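Local coordinates for conserved hypothetical alanine RICH protein (Mycobacterium tuberculosis, PDB 2IB0) that is of unknown function but folds as a four-helix bundle and belongs to a ferritin-like family, at residues G41-L46 / F53-A58; D68-L73 / V78-A83; Q88-V93 / V104-D109; D98-A103 / N145-A150. One frame throughout, in Å; residues are numbered along the deposited sequence.

Contact 1 (G41-L46 / F53-A58); sequences GIVSAL and FLVADA
Val55 meets Val43 and Ser44 where the first two helices of the four-helix bundle, 18-46 and 52-75, come together as a helical hairpin just beside the short turn that joins them. The contact is small: one valine fork faces one valine and one serine, and the two segments bury 106 Å² between them. The backbones are close here, with Ser44 CA and Val55 CA 6.3 Å apart.

The apolar contact is the work of the two branches of Val55. Its CG1, anti to the backbone N (chi1 172°), rests on the methylene of the serine, Val55 CG1 lying 3.7 Å from Ser44 CB. Its other branch turns to the neighbouring residue, so that Val55 CG2 is 4.0 Å from Val43 CG1. The two valines slide past one another in opposite directions, each offering a single methyl to the other. Val43 is buried further by the other two helices of the bundle, against Leu102 and Met106 on helix 96-120 and Trp144 on helix 124-150.

No hydrogen bond crosses between the two segments; those of the backbone run along each helix. Ala45 N donates to Gly41 O at 3.1 Å, Ala58 N donates to Leu54 O at 2.8 Å, and the carbonyl O of Val43 also takes a hydrogen bond from the hydroxyl of Ser47. The serine hydroxyl at the interface lies beside the valine fork, Ser44 OG being 4.2 Å from Val55 CG1.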
loop_
_atom_site.group_PDB
_atom_site.type_symbol
_atom_site.label_atom_id
_atom_site.label_comp_id
_atom_site.label_asym_id
_atom_site.label_seq_id
_atom_site.Cartn_x
_atom_site.Cartn_y
_atom_site.Cartn_z
ATOM N N GLY A 41 -15.810 -2.230 15.395
ATOM C CA GLY A 41 -17.091 -2.373 16.068
ATOM C C GLY A 41 -17.694 -0.998 16.347
ATOM O O GLY A 41 -18.896 -0.806 16.199
ATOM N N ILE A 42 -16.862 -0.057 16.794
ATOM C CA ILE A 42 -17.327 1.290 17.086
ATOM C C ILE A 42 -17.612 2.068 15.789
ATOM O O ILE A 42 -18.635 2.729 15.673
ATOM C CB ILE A 42 -16.343 2.040 18.001
ATOM C CG1 ILE A 42 -16.419 1.463 19.431
ATOM C CG2 ILE A 42 -16.725 3.520 18.123
ATOM C CD1 ILE A 42 -15.573 0.184 19.631
ATOM N N VAL A 43 -16.721 1.955 14.808
ATOM C CA VAL A 43 -16.956 2.533 13.494
ATOM C C VAL A 43 -18.333 2.091 13.008
ATOM O O VAL A 43 -19.164 2.929 12.632
ATOM C CB VAL A 43 -15.846 2.127 12.503
ATOM C CG1 VAL A 43 -16.167 2.584 11.071
ATOM C CG2 VAL A 43 -14.514 2.676 12.962
ATOM N N SER A 44 -18.616 0.794 13.090
ATOM C CA SER A 44 -19.903 0.284 12.629
ATOM C C SER A 44 -21.145 0.821 13.385
ATOM O O SER A 44 -22.147 1.213 12.764
ATOM C CB SER A 44 -19.866 -1.248 12.712
ATOM O OG SER A 44 -21.136 -1.789 12.419
ATOM N N ALA A 45 -21.093 0.784 14.724
ATOM C CA ALA A 45 -22.185 1.236 15.580
ATOM C C ALA A 45 -22.528 2.697 15.365
ATOM O O ALA A 45 -23.695 3.069 15.503
ATOM C CB ALA A 45 -21.831 1.003 17.028
ATOM N N LEU A 46 -21.515 3.523 15.094
ATOM C CA LEU A 46 -21.717 4.939 14.838
ATOM C C LEU A 46 -22.172 5.275 13.400
ATOM O O LEU A 46 -23.171 6.027 13.236
ATOM C CB LEU A 46 -20.440 5.734 15.108
ATOM C CG LEU A 46 -20.027 6.110 16.534
ATOM C CD1 LEU A 46 -18.559 6.368 16.511
ATOM C CD2 LEU A 46 -20.774 7.300 17.068
ATOM N N PHE A 53 -20.984 -1.701 3.602
ATOM C CA PHE A 53 -20.168 -2.508 2.692
ATOM C C PHE A 53 -18.681 -2.366 3.034
ATOM O O PHE A 53 -17.971 -3.344 3.051
ATOM C CB PHE A 53 -20.377 -2.092 1.229
ATOM C CG PHE A 53 -21.621 -2.690 0.568
ATOM C CD1 PHE A 53 -22.020 -4.025 0.827
ATOM C CD2 PHE A 53 -22.375 -1.923 -0.354
ATOM C CE1 PHE A 53 -23.175 -4.575 0.210
ATOM C CE2 PHE A 53 -23.519 -2.463 -0.989
ATOM C CZ PHE A 53 -23.922 -3.792 -0.703
ATOM N N LEU A 54 -18.238 -1.131 3.299
ATOM C CA LEU A 54 -16.850 -0.812 3.648
ATOM C C LEU A 54 -16.455 -1.400 5.014
ATOM O O LEU A 54 -15.401 -2.043 5.164
ATOM C CB LEU A 54 -16.636 0.708 3.568
ATOM C CG LEU A 54 -15.255 1.398 3.731
ATOM C CD1 LEU A 54 -14.199 0.751 2.850
ATOM C CD2 LEU A 54 -15.274 2.956 3.502
ATOM N N VAL A 55 -17.312 -1.203 6.007
ATOM C CA VAL A 55 -17.069 -1.726 7.334
ATOM C C VAL A 55 -16.964 -3.239 7.275
ATOM O O VAL A 55 -15.993 -3.788 7.794
ATOM C CB VAL A 55 -18.178 -1.338 8.351
ATOM C CG1 VAL A 55 -17.969 -2.093 9.702
ATOM C CG2 VAL A 55 -18.213 0.195 8.578
ATOM N N ALA A 56 -17.943 -3.916 6.667
ATOM C CA ALA A 56 -17.894 -5.380 6.550
ATOM C C ALA A 56 -16.597 -5.866 5.895
ATOM O O ALA A 56 -15.958 -6.813 6.390
ATOM C CB ALA A 56 -19.104 -5.924 5.769
ATOM N N ASP A 57 -16.249 -5.247 4.754
ATOM C CA ASP A 57 -15.007 -5.507 4.031
ATOM C C ASP A 57 -13.790 -5.368 4.939
ATOM O O ASP A 57 -12.952 -6.235 4.974
ATOM C CB ASP A 57 -14.827 -4.464 2.905
ATOM C CG ASP A 57 -15.543 -4.816 1.615
ATOM O OD1 ASP A 57 -16.142 -5.921 1.510
ATOM O OD2 ASP A 57 -15.483 -3.950 0.683
ATOM N N ALA A 58 -13.664 -4.214 5.604
ATOM C CA ALA A 58 -12.522 -3.959 6.477
ATOM C C ALA A 58 -12.426 -5.019 7.605
ATOM O O ALA A 58 -11.351 -5.541 7.876
ATOM C CB ALA A 58 -12.587 -2.542 7.049
#

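Contact 2 (D68-L73 / V78-A83); sequences DVIVML and VTAPIA
Leu73 swings its CG beside its own backbone N and opposite its carbonyl carbon (chi1 -66°), which carries CD1 out over the returning chain to Ala80 and Pro81. Ile70, one helical turn earlier, uses the same first torsion to bring CG1 to the same alanine methyl, which the two side chains meet from directions roughly at right angles: Ala80 CB is 4.0 Å from Leu73 CD1 and 4.1 Å from Ile70 CG1. The leucine methyl also reaches the proline ring, with Leu73 CD1 4.1 Å from Pro81 CD.

Nearer the helix end the backbone takes over. Val78 N donates to Leu73 O at 2.8 Å, with an N-H...O angle of 153° and the donor tilted 32° from the carbonyl plane. This bond spans five residues, and it is joined by an apolar contact between the side chains of the same two residues, Leu73 CB lying 4.2 Å from Val78 CB. The combination is consistent with a Schellman motif at the C terminus of helix 52-75, in which a 6-to-1 bond and a hydrophobic pair turn the chain back on itself. The bond occupies a carbonyl of the last helical turn, and the extended run that follows lies against the helix it has just left.

Helix 18-46 flanks both parts: Leu26 touches Leu73 of the helix, while Asn23 touches Val78 and Leu30 touches both Ala80 and Pro81 of the loop. Helix 124-150 covers a different face of helix 52-75, where Phe129 packs on Val69 and Met72.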
loop_
_atom_site.group_PDB
_atom_site.type_symbol
_atom_site.label_atom_id
_atom_site.label_comp_id
_atom_site.label_asym_id
_atom_site.label_seq_id
_atom_site.Cartn_x
_atom_site.Cartn_y
_atom_site.Cartn_z
ATOM N N ASP A 68 -4.450 -15.368 10.332
ATOM C CA ASP A 68 -3.204 -15.690 9.623
ATOM C C ASP A 68 -1.897 -15.485 10.436
ATOM O O ASP A 68 -0.986 -16.320 10.380
ATOM C CB ASP A 68 -3.120 -14.879 8.327
ATOM C CG ASP A 68 -3.812 -15.551 7.137
ATOM O OD1 ASP A 68 -4.343 -16.654 7.266
ATOM O OD2 ASP A 68 -3.827 -14.957 6.034
ATOM N N VAL A 69 -1.807 -14.362 11.142
ATOM C CA VAL A 69 -0.685 -14.021 12.013
ATOM C C VAL A 69 -0.620 -14.927 13.237
ATOM O O VAL A 69 0.470 -15.246 13.686
ATOM C CB VAL A 69 -0.782 -12.527 12.477
ATOM C CG1 VAL A 69 0.332 -12.178 13.493
ATOM C CG2 VAL A 69 -0.763 -11.598 11.245
ATOM N N ILE A 70 -1.772 -15.313 13.797
ATOM C CA ILE A 70 -1.810 -16.318 14.882
ATOM C C ILE A 70 -1.133 -17.633 14.441
ATOM O O ILE A 70 -0.305 -18.192 15.165
ATOM C CB ILE A 70 -3.253 -16.511 15.430
ATOM C CG1 ILE A 70 -3.677 -15.221 16.164
ATOM C CG2 ILE A 70 -3.380 -17.775 16.350
ATOM C CD1 ILE A 70 -5.149 -15.121 16.596
ATOM N N VAL A 71 -1.437 -18.082 13.224
ATOM C CA VAL A 71 -0.808 -19.270 12.661
ATOM C C VAL A 71 0.714 -19.053 12.504
ATOM O O VAL A 71 1.504 -19.889 12.926
ATOM C CB VAL A 71 -1.499 -19.680 11.312
ATOM C CG1 VAL A 71 -0.687 -20.742 10.545
ATOM C CG2 VAL A 71 -2.928 -20.169 11.571
ATOM N N MET A 72 1.115 -17.921 11.923
ATOM C CA MET A 72 2.547 -17.601 11.692
ATOM C C MET A 72 3.362 -17.637 12.981
ATOM O O MET A 72 4.439 -18.246 13.023
ATOM C CB MET A 72 2.717 -16.224 11.053
ATOM C CG MET A 72 2.373 -16.143 9.579
ATOM S SD MET A 72 2.093 -14.453 8.991
ATOM C CE MET A 72 3.768 -13.900 8.679
ATOM N N LEU A 73 2.853 -16.993 14.026
ATOM C CA LEU A 73 3.546 -16.966 15.317
ATOM C C LEU A 73 3.702 -18.383 15.885
ATOM O O LEU A 73 4.759 -18.699 16.439
ATOM C CB LEU A 73 2.875 -16.001 16.314
ATOM C CG LEU A 73 2.959 -14.503 15.914
ATOM C CD1 LEU A 73 2.004 -13.641 16.746
ATOM C CD2 LEU A 73 4.388 -13.947 16.029
ATOM N N VAL A 78 6.041 -19.242 18.895
ATOM C CA VAL A 78 5.598 -18.130 19.718
ATOM C C VAL A 78 4.093 -18.262 19.958
ATOM O O VAL A 78 3.316 -18.416 19.008
ATOM C CB VAL A 78 5.918 -16.740 19.047
ATOM C CG1 VAL A 78 5.376 -15.589 19.871
ATOM C CG2 VAL A 78 7.430 -16.571 18.802
ATOM N N THR A 79 3.678 -18.203 21.215
ATOM C CA THR A 79 2.248 -18.171 21.514
ATOM C C THR A 79 1.781 -16.734 21.317
ATOM O O THR A 79 2.323 -15.805 21.933
ATOM C CB THR A 79 1.926 -18.613 22.966
ATOM O OG1 THR A 79 2.652 -17.779 23.876
ATOM C CG2 THR A 79 2.285 -20.113 23.217
ATOM N N ALA A 80 0.803 -16.554 20.433
ATOM C CA ALA A 80 0.286 -15.232 20.070
ATOM C C ALA A 80 -0.213 -14.398 21.271
ATOM O O ALA A 80 -0.843 -14.946 22.198
ATOM C CB ALA A 80 -0.819 -15.393 19.031
ATOM N N PRO A 81 0.093 -13.072 21.271
ATOM C CA PRO A 81 -0.711 -12.155 22.087
ATOM C C PRO A 81 -2.205 -12.337 21.770
ATOM O O PRO A 81 -2.598 -12.371 20.589
ATOM C CB PRO A 81 -0.231 -10.747 21.647
ATOM C CG PRO A 81 0.601 -10.955 20.401
ATOM C CD PRO A 81 1.176 -12.352 20.569
ATOM N N ILE A 82 -3.013 -12.500 22.816
ATOM C CA ILE A 82 -4.473 -12.550 22.668
ATOM C C ILE A 82 -5.058 -11.135 22.838
ATOM O O ILE A 82 -4.372 -10.233 23.338
ATOM C CB ILE A 82 -5.125 -13.574 23.644
ATOM C CG1 ILE A 82 -5.021 -13.101 25.103
ATOM C CG2 ILE A 82 -4.503 -14.975 23.438
ATOM C CD1 ILE A 82 -6.112 -13.634 26.016
ATOM N N ALA A 83 -6.302 -10.923 22.413
ATOM C CA ALA A 83 -6.885 -9.584 22.516
ATOM C C ALA A 83 -7.129 -9.183 23.993
ATOM O O ALA A 83 -7.371 -10.042 24.855
ATOM C CB ALA A 83 -8.171 -9.492 21.700
#

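Contact 3 (Q88-V93 / V104-D109); sequences QLPMQV and VRMEND
Arg105 folds over Pro90 rather than extending from its helix, and its atoms can be followed in turn. CB leaves the helix in the direction of the loop, and CG, nearly anti to the backbone N (chi1 161°), comes down on the proline ring: Arg105 CG is 3.7 Å from Pro90 CB and 3.8 Å from Pro90 CG. Bends at chi2 and chi3 then curl the rest of the chain back along the ring, so that the two side chains slide past each other in opposite directions. Pro90 CB sits over one face of the guanidinium, offset toward its rim, 3.6 Å from Arg105 NH1.

This is how the long loop between the second and third helices of the bundle lies along helix 96-120, with Pro90 meeting Arg105, Met106 and Asp109. Beside the arginine, Met106 crosses the ring at about a right angle, Met106 CG being 4.1 Å from Pro90 CG. On another face of the helix, Glu107 OE2 is hydrogen-bonded to Tyr40 and His62.

At the tip, Arg105 NH1 makes a weak hydrogen bond, part of a salt bridge, to Asp109 OD2 at 3.3 Å, one helical turn on, with an N-H...O angle of 160°. Asp109 CG lies at the edge of the guanidinium and in its plane, while Pro90 CB covers a face. The other terminal nitrogen, Arg105 NH2, stands 3.7 Å from Pro90 O.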
loop_
_atom_site.group_PDB
_atom_site.type_symbol
_atom_site.label_atom_id
_atom_site.label_comp_id
_atom_site.label_asym_id
_atom_site.label_seq_id
_atom_site.Cartn_x
_atom_site.Cartn_y
_atom_site.Cartn_z
ATOM N N GLN A 88 -8.160 1.385 24.766
ATOM C CA GLN A 88 -8.350 2.795 24.691
ATOM C C GLN A 88 -8.245 3.063 23.162
ATOM O O GLN A 88 -7.207 2.785 22.559
ATOM C CB GLN A 88 -7.228 3.439 25.495
ATOM C CG GLN A 88 -7.077 4.912 25.347
ATOM C CD GLN A 88 -8.237 5.665 25.918
ATOM O OE1 GLN A 88 -8.720 6.606 25.303
ATOM N NE2 GLN A 88 -8.705 5.261 27.104
ATOM N N LEU A 89 -9.332 3.526 22.535
ATOM C CA LEU A 89 -9.303 3.948 21.131
ATOM C C LEU A 89 -8.256 5.063 20.909
ATOM O O LEU A 89 -8.014 5.895 21.811
ATOM C CB LEU A 89 -10.684 4.446 20.651
ATOM C CG LEU A 89 -11.905 3.527 20.574
ATOM C CD1 LEU A 89 -13.128 4.309 20.071
ATOM C CD2 LEU A 89 -11.631 2.332 19.723
ATOM N N PRO A 90 -7.676 5.114 19.692
ATOM C CA PRO A 90 -6.697 6.162 19.348
ATOM C C PRO A 90 -7.249 7.609 19.382
ATOM O O PRO A 90 -6.474 8.581 19.473
ATOM C CB PRO A 90 -6.211 5.756 17.952
ATOM C CG PRO A 90 -7.203 4.803 17.404
ATOM C CD PRO A 90 -7.915 4.173 18.580
ATOM N N MET A 91 -8.579 7.753 19.352
ATOM C CA MET A 91 -9.215 9.062 19.451
ATOM C C MET A 91 -10.599 8.925 20.064
ATOM O O MET A 91 -11.190 7.840 20.035
ATOM C CB MET A 91 -9.335 9.722 18.071
ATOM C CG MET A 91 -10.346 9.059 17.134
ATOM S SD MET A 91 -10.312 9.749 15.469
ATOM C CE MET A 91 -11.618 10.965 15.536
ATOM N N GLN A 92 -11.092 10.040 20.589
ATOM C CA GLN A 92 -12.474 10.171 21.017
ATOM C C GLN A 92 -13.430 10.301 19.850
ATOM O O GLN A 92 -13.111 10.927 18.803
ATOM C CB GLN A 92 -12.630 11.386 21.928
ATOM C CG GLN A 92 -11.693 11.330 23.113
ATOM C CD GLN A 92 -12.296 11.969 24.278
ATOM O OE1 GLN A 92 -12.625 13.153 24.233
ATOM N NE2 GLN A 92 -12.512 11.193 25.345
ATOM N N VAL A 93 -14.604 9.709 20.023
ATOM C CA VAL A 93 -15.639 9.726 19.007
ATOM C C VAL A 93 -16.977 10.067 19.643
ATOM O O VAL A 93 -17.212 9.745 20.806
ATOM C CB VAL A 93 -15.699 8.377 18.203
ATOM C CG1 VAL A 93 -14.331 8.080 17.514
ATOM C CG2 VAL A 93 -16.106 7.202 19.066
ATOM N N VAL A 104 -9.561 5.831 9.491
ATOM C CA VAL A 104 -8.303 6.250 8.803
ATOM C C VAL A 104 -7.129 6.107 9.805
ATOM O O VAL A 104 -6.064 5.566 9.495
ATOM C CB VAL A 104 -8.392 7.727 8.309
ATOM C CG1 VAL A 104 -7.017 8.242 7.752
ATOM C CG2 VAL A 104 -9.516 7.878 7.306
ATOM N N ARG A 105 -7.313 6.619 11.009
ATOM C CA ARG A 105 -6.239 6.556 11.994
ATOM C C ARG A 105 -5.826 5.087 12.255
ATOM O O ARG A 105 -4.637 4.785 12.376
ATOM C CB ARG A 105 -6.658 7.243 13.297
ATOM C CG ARG A 105 -5.787 6.800 14.460
ATOM C CD ARG A 105 -4.334 7.336 14.369
ATOM N NE ARG A 105 -4.203 8.423 15.332
ATOM C CZ ARG A 105 -3.635 8.314 16.527
ATOM N NH1 ARG A 105 -3.054 7.177 16.926
ATOM N NH2 ARG A 105 -3.622 9.375 17.304
ATOM N N MET A 106 -6.808 4.195 12.327
ATOM C CA MET A 106 -6.547 2.788 12.607
ATOM C C MET A 106 -5.779 2.105 11.470
ATOM O O MET A 106 -4.825 1.418 11.713
ATOM C CB MET A 106 -7.833 2.032 12.977
ATOM C CG MET A 106 -8.514 2.507 14.285
ATOM S SD MET A 106 -9.697 1.255 14.830
ATOM C CE MET A 106 -10.852 1.401 13.425
ATOM N N GLU A 107 -6.130 2.429 10.233
ATOM C CA GLU A 107 -5.478 1.895 9.028
ATOM C C GLU A 107 -4.068 2.420 8.898
ATOM O O GLU A 107 -3.159 1.678 8.558
ATOM C CB GLU A 107 -6.333 2.251 7.814
ATOM C CG GLU A 107 -7.721 1.507 7.779
ATOM C CD GLU A 107 -7.651 -0.062 7.824
ATOM O OE1 GLU A 107 -6.590 -0.697 7.561
ATOM O OE2 GLU A 107 -8.701 -0.677 8.096
ATOM N N ASN A 108 -3.897 3.726 9.136
ATOM C CA ASN A 108 -2.586 4.354 9.192
ATOM C C ASN A 108 -1.685 3.756 10.272
ATOM O O ASN A 108 -0.529 3.498 10.007
ATOM C CB ASN A 108 -2.704 5.881 9.356
ATOM C CG ASN A 108 -3.133 6.585 8.061
ATOM O OD1 ASN A 108 -3.576 7.740 8.065
ATOM N ND2 ASN A 108 -2.991 5.906 6.969
ATOM N N ASP A 109 -2.201 3.527 11.483
ATOM C CA ASP A 109 -1.432 2.837 12.512
ATOM C C ASP A 109 -1.074 1.390 12.061
ATOM O O ASP A 109 -0.016 0.857 12.409
ATOM C CB ASP A 109 -2.245 2.743 13.835
ATOM C CG ASP A 109 -2.341 4.083 14.605
ATOM O OD1 ASP A 109 -1.608 5.063 14.299
ATOM O OD2 ASP A 109 -3.150 4.132 15.582
#

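Contact 4 (D98-A103 / N145-A150); sequences DAARLA and NRVLGA
Antiparallel packing of helices 96-120 and 124-150, the second hairpin of the four-helix bundle, is seen here in Leu148, which reaches across to Ala100 and Arg101. The short segment axes approach to 9.2 Å, with 152° between their N-to-C directions. The backbones come nearest at Ala100 and Leu148, where the small alanine side chain probably helps the leucine to approach.

Leu148 carries the contact with its two methyls. With CG opposite its carbonyl carbon (chi1 -76°), the fork is presented to the partner helix: Leu148 CD2 lies 3.7 Å from Ala100 CB, while Leu148 CD1 lies 3.7 Å from Arg101 CG. The arginine and the leucine cross at about a right angle, the arginine offering its CG methylene to the leucine. Farther along the same chain Arg101 NH1 is 4.1 Å from Leu148 CD2. Val147 adds a looser touch, its CG1 being 4.5 Å from Ala100 CB.

The head of the arginine is held from its own helix. Arg101 NH2 donates to Asp98 OD1 at 2.9 Å as part of a salt bridge, reaching the carboxylate on its anti side and at a somewhat bent N-H...O angle of 139°. The other oxygen, Asp98 OD2, is bonded to the backbone N of Ser94, tying the start of the helix to the preceding loop.

Around the pair, Trp144 and Trp151 also pack on Ala100, and Leu46 of helix 18-46 lies on Ala99. From helix 124-150, Arg146 packs on Arg143 of the second subunit.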
loop_
_atom_site.group_PDB
_atom_site.type_symbol
_atom_site.label_atom_id
_atom_site.label_comp_id
_atom_site.label_asym_id
_atom_site.label_seq_id
_atom_site.Cartn_x
_atom_site.Cartn_y
_atom_site.Cartn_z
ATOM N N ASP A 98 -16.897 11.152 13.207
ATOM C CA ASP A 98 -15.709 10.786 13.956
ATOM C C ASP A 98 -15.244 9.391 13.578
ATOM O O ASP A 98 -14.065 9.091 13.688
ATOM C CB ASP A 98 -15.969 10.799 15.432
ATOM C CG ASP A 98 -16.283 12.155 15.948
ATOM O OD1 ASP A 98 -15.761 13.137 15.387
ATOM O OD2 ASP A 98 -17.044 12.230 16.930
ATOM N N ALA A 99 -16.179 8.555 13.156
ATOM C CA ALA A 99 -15.910 7.124 12.943
ATOM C C ALA A 99 -15.048 6.842 11.698
ATOM O O ALA A 99 -14.181 5.955 11.742
ATOM C CB ALA A 99 -17.209 6.347 12.856
ATOM N N ALA A 100 -15.348 7.531 10.605
ATOM C CA ALA A 100 -14.465 7.592 9.417
ATOM C C ALA A 100 -13.013 8.097 9.728
ATOM O O ALA A 100 -12.045 7.509 9.268
ATOM C CB ALA A 100 -15.120 8.413 8.331
ATOM N N ARG A 101 -12.870 9.153 10.534
ATOM C CA ARG A 101 -11.555 9.564 10.985
ATOM C C ARG A 101 -10.873 8.477 11.821
ATOM O O ARG A 101 -9.663 8.281 11.736
ATOM C CB ARG A 101 -11.644 10.855 11.809
ATOM C CG ARG A 101 -11.799 12.115 10.953
ATOM C CD ARG A 101 -11.662 13.440 11.810
ATOM N NE ARG A 101 -12.854 13.742 12.652
ATOM C CZ ARG A 101 -14.006 14.247 12.176
ATOM N NH1 ARG A 101 -14.155 14.453 10.858
ATOM N NH2 ARG A 101 -15.026 14.510 12.997
ATOM N N LEU A 102 -11.645 7.803 12.661
ATOM C CA LEU A 102 -11.107 6.723 13.481
ATOM C C LEU A 102 -10.596 5.627 12.561
ATOM O O LEU A 102 -9.539 5.078 12.804
ATOM C CB LEU A 102 -12.203 6.141 14.416
ATOM C CG LEU A 102 -11.868 4.913 15.279
ATOM C CD1 LEU A 102 -10.647 5.169 16.146
ATOM C CD2 LEU A 102 -13.092 4.536 16.139
ATOM N N ALA A 103 -11.405 5.267 11.580
ATOM C CA ALA A 103 -11.032 4.219 10.615
ATOM C C ALA A 103 -9.723 4.582 9.895
ATOM O O ALA A 103 -8.848 3.752 9.741
ATOM C CB ALA A 103 -12.138 4.002 9.591
ATOM N N ASN A 145 -10.757 7.984 3.623
ATOM C CA ASN A 145 -10.481 9.369 3.322
ATOM C C ASN A 145 -11.377 9.891 2.192
ATOM O O ASN A 145 -11.757 11.057 2.178
ATOM C CB ASN A 145 -9.027 9.526 2.924
ATOM C CG ASN A 145 -8.135 9.910 4.089
ATOM O OD1 ASN A 145 -7.028 9.324 4.283
ATOM N ND2 ASN A 145 -8.571 10.916 4.861
ATOM N N ARG A 146 -11.681 9.014 1.241
ATOM C CA ARG A 146 -12.609 9.307 0.177
ATOM C C ARG A 146 -14.031 9.465 0.755
ATOM O O ARG A 146 -14.774 10.340 0.327
ATOM C CB ARG A 146 -12.566 8.192 -0.865
ATOM C CG ARG A 146 -13.276 8.481 -2.142
ATOM C CD ARG A 146 -12.786 7.462 -3.206
ATOM N NE ARG A 146 -11.397 7.736 -3.621
ATOM C CZ ARG A 146 -10.433 6.817 -3.801
ATOM N NH1 ARG A 146 -10.652 5.525 -3.597
ATOM N NH2 ARG A 146 -9.222 7.211 -4.173
ATOM N N VAL A 147 -14.397 8.630 1.733
ATOM C CA VAL A 147 -15.631 8.851 2.484
ATOM C C VAL A 147 -15.655 10.233 3.179
ATOM O O VAL A 147 -16.603 11.015 2.994
ATOM C CB VAL A 147 -15.907 7.666 3.480
ATOM C CG1 VAL A 147 -17.134 7.969 4.361
ATOM C CG2 VAL A 147 -16.147 6.374 2.685
ATOM N N LEU A 148 -14.636 10.563 3.982
ATOM C CA LEU A 148 -14.577 11.895 4.640
ATOM C C LEU A 148 -14.712 13.038 3.650
ATOM O O LEU A 148 -15.449 13.967 3.902
ATOM C CB LEU A 148 -13.252 12.079 5.391
ATOM C CG LEU A 148 -13.171 11.314 6.708
ATOM C CD1 LEU A 148 -11.746 11.398 7.285
ATOM C CD2 LEU A 148 -14.205 11.897 7.678
ATOM N N GLY A 149 -13.930 12.990 2.554
ATOM C CA GLY A 149 -13.914 14.030 1.503
ATOM C C GLY A 149 -15.244 14.278 0.805
ATOM O O GLY A 149 -15.461 15.346 0.253
ATOM N N ALA A 150 -16.113 13.267 0.779
ATOM C CA ALA A 150 -17.491 13.370 0.304
ATOM C C ALA A 150 -18.493 13.861 1.380
ATOM O O ALA A 150 -19.678 14.124 1.071
ATOM C CB ALA A 150 -17.955 11.996 -0.255
#

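From the N terminus, contact 1 closes the short turn between helices 18-46 and 52-75. Contact 2 follows in series, closing the tight reversal at the far end of helix 52-75. The long loop then runs back along the bundle to contact 3, which closes the turn into helix 96-120. Contact 4 opens within that turn and ends near the C terminus, so contacts 3 and 4 cross, and none nests. Contacts 1, 3 and 4 cluster at one end and touch one another, with Val93 packing on Ile42 and Leu46, and Leu54 on Val147. Contact 2 stands apart, its centre about 30 Å from that of contact 4. Together they involve all four helices and the long loop.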